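Local coordinates for protein exopolyphosphatase (Cytophaga hutchinsonii, PDB 3MDQ) that probably hydrolyses inorganic polyphosphate from its ends, releasing phosphate, as an exopolyphosphatase of the Ppx/GppA family within the actin-like ATPase clan, at residues Arg97-Lys100 and Ile104-Glu107; Glu34-Gly39 and Leu59-Lys64. One frame throughout, in Å; residues are numbered along the deposited sequence.

How the interactions relate
Both contacts lie in the part of the chain built round the mixed sheet of strands 27-37, 15-24, 5-11, 76-81 and 106-108, and their centres are about 14 Å apart. Interaction 2 sets helix 52-71 against one outer strand; interaction 1 joins helix 91-102 to the other. The helices pack on each other where the contacts meet: Ile98 CD1 is 3.3 Å from Leu62 CD1, and Ile98 CG1 lies 3.9 Å from Leu59 CD2. At interaction 2, Lys35 also reaches a sulfate ion, probably from the crystallisation liquor, which Arg269 binds too; it may mark a place suited to a phosphate, though that is inferred.

Interaction 1. Residues Arg97-Lys100 and Ile104-Glu107; sequences RIKK and IDVE
Helix 91-102 passes through a short turn into strand 106-108, and the backbones come closest at Lys99 and Ile104, whose CA atoms are 5.1 Å apart. The carbonyl of Ile104 faces the helix here: Lys99 CA stands 3.5 Å from Ile104 O, a CA-H...O contact with an angle of 133° at the hydrogen. The same oxygen is touched by Ile98 CG2 at 3.6 Å, so that a helix backbone carbon and a neighbouring methyl both pack on it. That methyl also approaches Ile104 CB.

The polar half of the contact is the Lys99-Asp105 pair. The Lys99 chain leaves the helix with CG anti to the backbone N, then bends at chi2 (59°), which swings its end towards Asp105. NZ forms a salt bridge with Asp105 OD2 at 2.8 Å, arriving on the syn side of the carboxylate and 24° out of its plane. Farther back, CD and CE pass alongside the Asp105 carboxylate, nearest OD1 (Lys99 CD to Asp105 OD1 3.4 Å), while NZ takes OD2. Asn103 OD1 accepts a second bond from NZ, so two acceptors fix where the ammonium sits. Both Lys99 and Asp105 are exposed, and the pair lies at the surface of the contact.

The apolar part is more deeply placed. Ile98 CD1 meets Val106 CG2 at 3.9 Å, the two side chains crossing at about a right angle, and Met11 of strand 5-11 touches both. Strand 106-108 runs parallel to strand 76-81, with Glu107 hydrogen-bonded through its backbone to Ala79 and Gly81. Helix 91-102, after the short helix 83-87, thus forms the last part of the crossover from strand 76-81 to strand 106-108, a beta-alpha-beta unit, with its C-terminal end packed against the edge strand it feeds.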
loop_
_atom_site.group_PDB
_atom_site.type_symbol
_atom_site.label_atom_id
_atom_site.label_comp_id
_atom_site.label_asym_id
_atom_site.label_seq_id
_atom_site.Cartn_x
_atom_site.Cartn_y
_atom_site.Cartn_z
ATOM N N ARG A 97 -16.958 2.450 17.596
ATOM C CA ARG A 97 -16.010 2.387 18.735
ATOM C C ARG A 97 -14.940 3.470 18.589
ATOM O O ARG A 97 -14.582 4.118 19.565
ATOM C CB ARG A 97 -15.397 0.993 18.909
ATOM C CG ARG A 97 -16.376 -0.081 19.373
ATOM C CD ARG A 97 -15.710 -1.454 19.506
ATOM N NE ARG A 97 -16.636 -2.549 19.811
ATOM C CZ ARG A 97 -16.280 -3.849 19.850
ATOM N NH1 ARG A 97 -15.046 -4.205 19.622
ATOM N NH2 ARG A 97 -17.185 -4.770 20.094
ATOM N N ILE A 98 -14.445 3.688 17.374
ATOM C CA ILE A 98 -13.457 4.727 17.119
ATOM C C ILE A 98 -14.027 6.123 17.432
ATOM O O ILE A 98 -13.366 6.974 18.036
ATOM C CB ILE A 98 -12.884 4.659 15.671
ATOM C CG1 ILE A 98 -12.104 3.356 15.521
ATOM C CG2 ILE A 98 -12.040 5.921 15.359
ATOM C CD1 ILE A 98 -11.734 2.980 14.052
ATOM N N LYS A 99 -15.247 6.389 17.003
ATOM C CA LYS A 99 -15.875 7.675 17.252
ATOM C C LYS A 99 -16.016 7.903 18.766
ATOM O O LYS A 99 -15.714 8.992 19.267
ATOM C CB LYS A 99 -17.249 7.748 16.559
ATOM C CG LYS A 99 -18.043 8.994 16.832
ATOM C CD LYS A 99 -17.283 10.241 16.409
ATOM C CE LYS A 99 -18.205 11.479 16.408
ATOM N NZ LYS A 99 -17.452 12.655 15.930
ATOM N N LYS A 100 -16.429 6.877 19.492
ATOM C CA LYS A 100 -16.606 6.990 20.933
ATOM C C LYS A 100 -15.279 7.233 21.634
ATOM O O LYS A 100 -15.185 8.091 22.521
ATOM C CB LYS A 100 -17.287 5.739 21.483
ATOM C CG LYS A 100 -17.501 5.754 23.017
ATOM C CD LYS A 100 -18.489 4.654 23.411
ATOM C CE LYS A 100 -18.220 4.092 24.799
ATOM N NZ LYS A 100 -18.813 2.726 24.930
ATOM N N ILE A 104 -12.918 10.537 16.262
ATOM C CA ILE A 104 -12.479 10.628 14.867
ATOM C C ILE A 104 -13.565 9.884 14.063
ATOM O O ILE A 104 -13.998 8.786 14.456
ATOM C CB ILE A 104 -11.097 10.005 14.699
ATOM C CG1 ILE A 104 -10.022 10.888 15.372
ATOM C CG2 ILE A 104 -10.761 9.808 13.191
ATOM C CD1 ILE A 104 -8.660 10.217 15.515
ATOM N N ASP A 105 -13.993 10.474 12.951
ATOM C CA ASP A 105 -14.966 9.825 12.055
ATOM C C ASP A 105 -14.212 9.196 10.893
ATOM O O ASP A 105 -13.463 9.843 10.187
ATOM C CB ASP A 105 -16.070 10.779 11.558
ATOM C CG ASP A 105 -17.031 11.195 12.692
ATOM O OD1 ASP A 105 -18.004 10.458 13.051
ATOM O OD2 ASP A 105 -16.782 12.258 13.243
ATOM N N VAL A 106 -14.333 7.891 10.772
ATOM C CA VAL A 106 -13.696 7.151 9.694
ATOM C C VAL A 106 -14.434 7.407 8.386
ATOM O O VAL A 106 -15.663 7.263 8.338
ATOM C CB VAL A 106 -13.713 5.669 10.018
ATOM C CG1 VAL A 106 -13.123 4.804 8.828
ATOM C CG2 VAL A 106 -12.930 5.439 11.262
ATOM N N GLU A 107 -13.696 7.764 7.352
ATOM C CA GLU A 107 -14.213 7.902 5.977
ATOM C C GLU A 107 -13.896 6.598 5.229
ATOM O O GLU A 107 -12.736 6.333 4.917
ATOM C CB GLU A 107 -13.556 9.093 5.298
ATOM C CG GLU A 107 -13.990 9.316 3.859
ATOM C CD GLU A 107 -15.134 10.310 3.725
ATOM O OE1 GLU A 107 -15.023 11.417 4.313
ATOM O OE2 GLU A 107 -16.121 9.988 3.012
#

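Interaction 2. Residues Glu34-Gly39 and Leu59-Lys64; sequences EKSAVG and LDTLKK. With SO4 (sulfate ion), chain F.
No flat group lies between Ser36 and Thr61, which meet through hydroxyl and aliphatic atoms; the rings nearby touch them from outside the two segments, Phe16 of strand 15-24 on Thr61 and Val38, and Phe65 of helix 52-71 on Ser36. Across the contact, Ser36 OG donates to Thr61 OG1 at 2.8 Å. Ser36 carries OG anti to its own N (chi1 173°), on a CB that points towards the helix. Thr61 OG1 in turn has a weak hydrogen bond to Arg57 O in the preceding turn, so the buried hydroxyl has partners in both strand and helix.

Strand 27-37 is an outer strand of its sheet, with helix 52-71 packed on one face, consistent with the RNase H-like fold of the actin-like ATPase clan, given strand order 3-2-1-4-5. The Thr61 methyl rests alongside Ser36, with CG2 3.5 Å from Ser36 CB, while Val38 CG2 comes to 3.4 Å from Thr61 OG1, the two side chains crossing at a slant. With an alanine in place of Thr61, OG1 and CG2 are gone, which would probably leave the Ser36 hydroxyl without its acceptor and open gaps beside Ser36 CB and Val38 CG2.

Within the helix, Lys64 NZ meets Asp60 OD2 at 3.2 Å in a salt bridge, on the syn side and 24° out of the carboxylate plane. Lys35, one residue before Ser36, points away from the helix, and its NZ donates to sulfate O1 at 2.6 Å, with a weak second bond to O4 at 3.3 Å. Arg269 NH2 also binds this anion.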
loop_
_atom_site.group_PDB
_atom_site.type_symbol
_atom_site.label_atom_id
_atom_site.label_comp_id
_atom_site.label_asym_id
_atom_site.label_seq_id
_atom_site.Cartn_x
_atom_site.Cartn_y
_atom_site.Cartn_z
ATOM N N GLU A 34 4.463 8.119 10.904
ATOM C CA GLU A 34 4.475 7.052 11.911
ATOM C C GLU A 34 3.707 5.862 11.345
ATOM O O GLU A 34 2.757 6.064 10.606
ATOM C CB GLU A 34 3.741 7.562 13.163
ATOM C CG GLU A 34 3.713 6.628 14.343
ATOM C CD GLU A 34 4.511 7.159 15.499
ATOM O OE1 GLU A 34 4.997 8.305 15.394
ATOM O OE2 GLU A 34 4.644 6.442 16.512
ATOM N N LYS A 35 4.111 4.635 11.679
ATOM C CA LYS A 35 3.331 3.466 11.338
ATOM C C LYS A 35 3.148 2.577 12.561
ATOM O O LYS A 35 3.925 2.622 13.526
ATOM C CB LYS A 35 3.987 2.650 10.232
ATOM C CG LYS A 35 5.302 2.015 10.629
ATOM C CD LYS A 35 5.937 1.241 9.436
ATOM C CE LYS A 35 7.451 1.084 9.644
ATOM N NZ LYS A 35 8.182 0.841 8.376
ATOM N N SER A 36 2.127 1.736 12.487
ATOM C CA SER A 36 1.850 0.799 13.555
ATOM C C SER A 36 1.225 -0.429 12.944
ATOM O O SER A 36 0.269 -0.322 12.154
ATOM C CB SER A 36 0.891 1.490 14.531
ATOM O OG SER A 36 0.411 0.608 15.545
ATOM N N ALA A 37 1.768 -1.602 13.275
ATOM C CA ALA A 37 1.238 -2.856 12.766
ATOM C C ALA A 37 -0.028 -3.209 13.569
ATOM O O ALA A 37 -0.021 -3.196 14.821
ATOM C CB ALA A 37 2.307 -3.975 12.873
ATOM N N VAL A 38 -1.133 -3.369 12.860
ATOM C CA VAL A 38 -2.423 -3.620 13.455
ATOM C C VAL A 38 -2.977 -4.976 13.060
ATOM O O VAL A 38 -3.619 -5.638 13.871
ATOM C CB VAL A 38 -3.440 -2.509 13.049
ATOM C CG1 VAL A 38 -4.880 -2.881 13.451
ATOM C CG2 VAL A 38 -3.025 -1.166 13.724
ATOM N N GLY A 39 -2.767 -5.426 11.831
ATOM C CA GLY A 39 -3.310 -6.719 11.456
ATOM C C GLY A 39 -4.810 -6.769 11.520
ATOM O O GLY A 39 -5.371 -7.687 12.080
ATOM N N LEU A 59 -8.037 -0.014 17.866
ATOM C CA LEU A 59 -8.332 1.018 18.854
ATOM C C LEU A 59 -7.099 1.425 19.644
ATOM O O LEU A 59 -6.889 2.605 19.913
ATOM C CB LEU A 59 -9.460 0.627 19.816
ATOM C CG LEU A 59 -10.870 0.995 19.394
ATOM C CD1 LEU A 59 -11.050 2.484 19.503
ATOM C CD2 LEU A 59 -11.181 0.537 18.001
ATOM N N ASP A 60 -6.279 0.457 20.022
ATOM C CA ASP A 60 -5.025 0.768 20.721
ATOM C C ASP A 60 -4.203 1.731 19.881
ATOM O O ASP A 60 -3.754 2.772 20.341
ATOM C CB ASP A 60 -4.232 -0.513 20.958
ATOM C CG ASP A 60 -2.906 -0.261 21.665
ATOM O OD1 ASP A 60 -2.929 0.364 22.746
ATOM O OD2 ASP A 60 -1.860 -0.702 21.159
ATOM N N THR A 61 -4.033 1.403 18.616
ATOM C CA THR A 61 -3.226 2.224 17.738
ATOM C C THR A 61 -3.851 3.602 17.538
ATOM O O THR A 61 -3.145 4.606 17.560
ATOM C CB THR A 61 -3.026 1.529 16.384
ATOM O OG1 THR A 61 -2.145 0.411 16.580
ATOM C CG2 THR A 61 -2.398 2.460 15.334
ATOM N N LEU A 62 -5.166 3.637 17.367
ATOM C CA LEU A 62 -5.828 4.917 17.167
ATOM C C LEU A 62 -5.777 5.829 18.411
ATOM O O LEU A 62 -5.685 7.058 18.274
ATOM C CB LEU A 62 -7.242 4.732 16.591
ATOM C CG LEU A 62 -7.211 4.196 15.135
ATOM C CD1 LEU A 62 -8.580 3.760 14.712
ATOM C CD2 LEU A 62 -6.630 5.186 14.144
ATOM N N LYS A 63 -5.786 5.238 19.619
ATOM C CA LYS A 63 -5.620 6.009 20.836
ATOM C C LYS A 63 -4.233 6.639 20.846
ATOM O O LYS A 63 -4.076 7.812 21.181
ATOM C CB LYS A 63 -5.855 5.147 22.071
ATOM C CG LYS A 63 -7.328 4.767 22.301
ATOM C CD LYS A 63 -7.558 3.910 23.533
ATOM C CE LYS A 63 -7.441 4.708 24.849
ATOM N NZ LYS A 63 -8.520 5.765 24.986
ATOM N N LYS A 64 -3.215 5.877 20.450
ATOM C CA LYS A 64 -1.882 6.430 20.331
ATOM C C LYS A 64 -1.753 7.514 19.263
ATOM O O LYS A 64 -1.117 8.546 19.485
ATOM C CB LYS A 64 -0.873 5.312 20.113
ATOM C CG LYS A 64 -0.731 4.426 21.351
ATOM C CD LYS A 64 0.137 3.196 21.077
ATOM C CE LYS A 64 0.175 2.291 22.309
ATOM N NZ LYS A 64 0.784 0.976 22.021
HETATM S S SO4 F . 6.510 1.298 5.290
HETATM O O1 SO4 F . 6.774 0.223 6.252
HETATM O O2 SO4 F . 5.099 1.255 4.922
HETATM O O3 SO4 F . 7.351 1.078 4.118
HETATM O O4 SO4 F . 6.817 2.598 5.896
#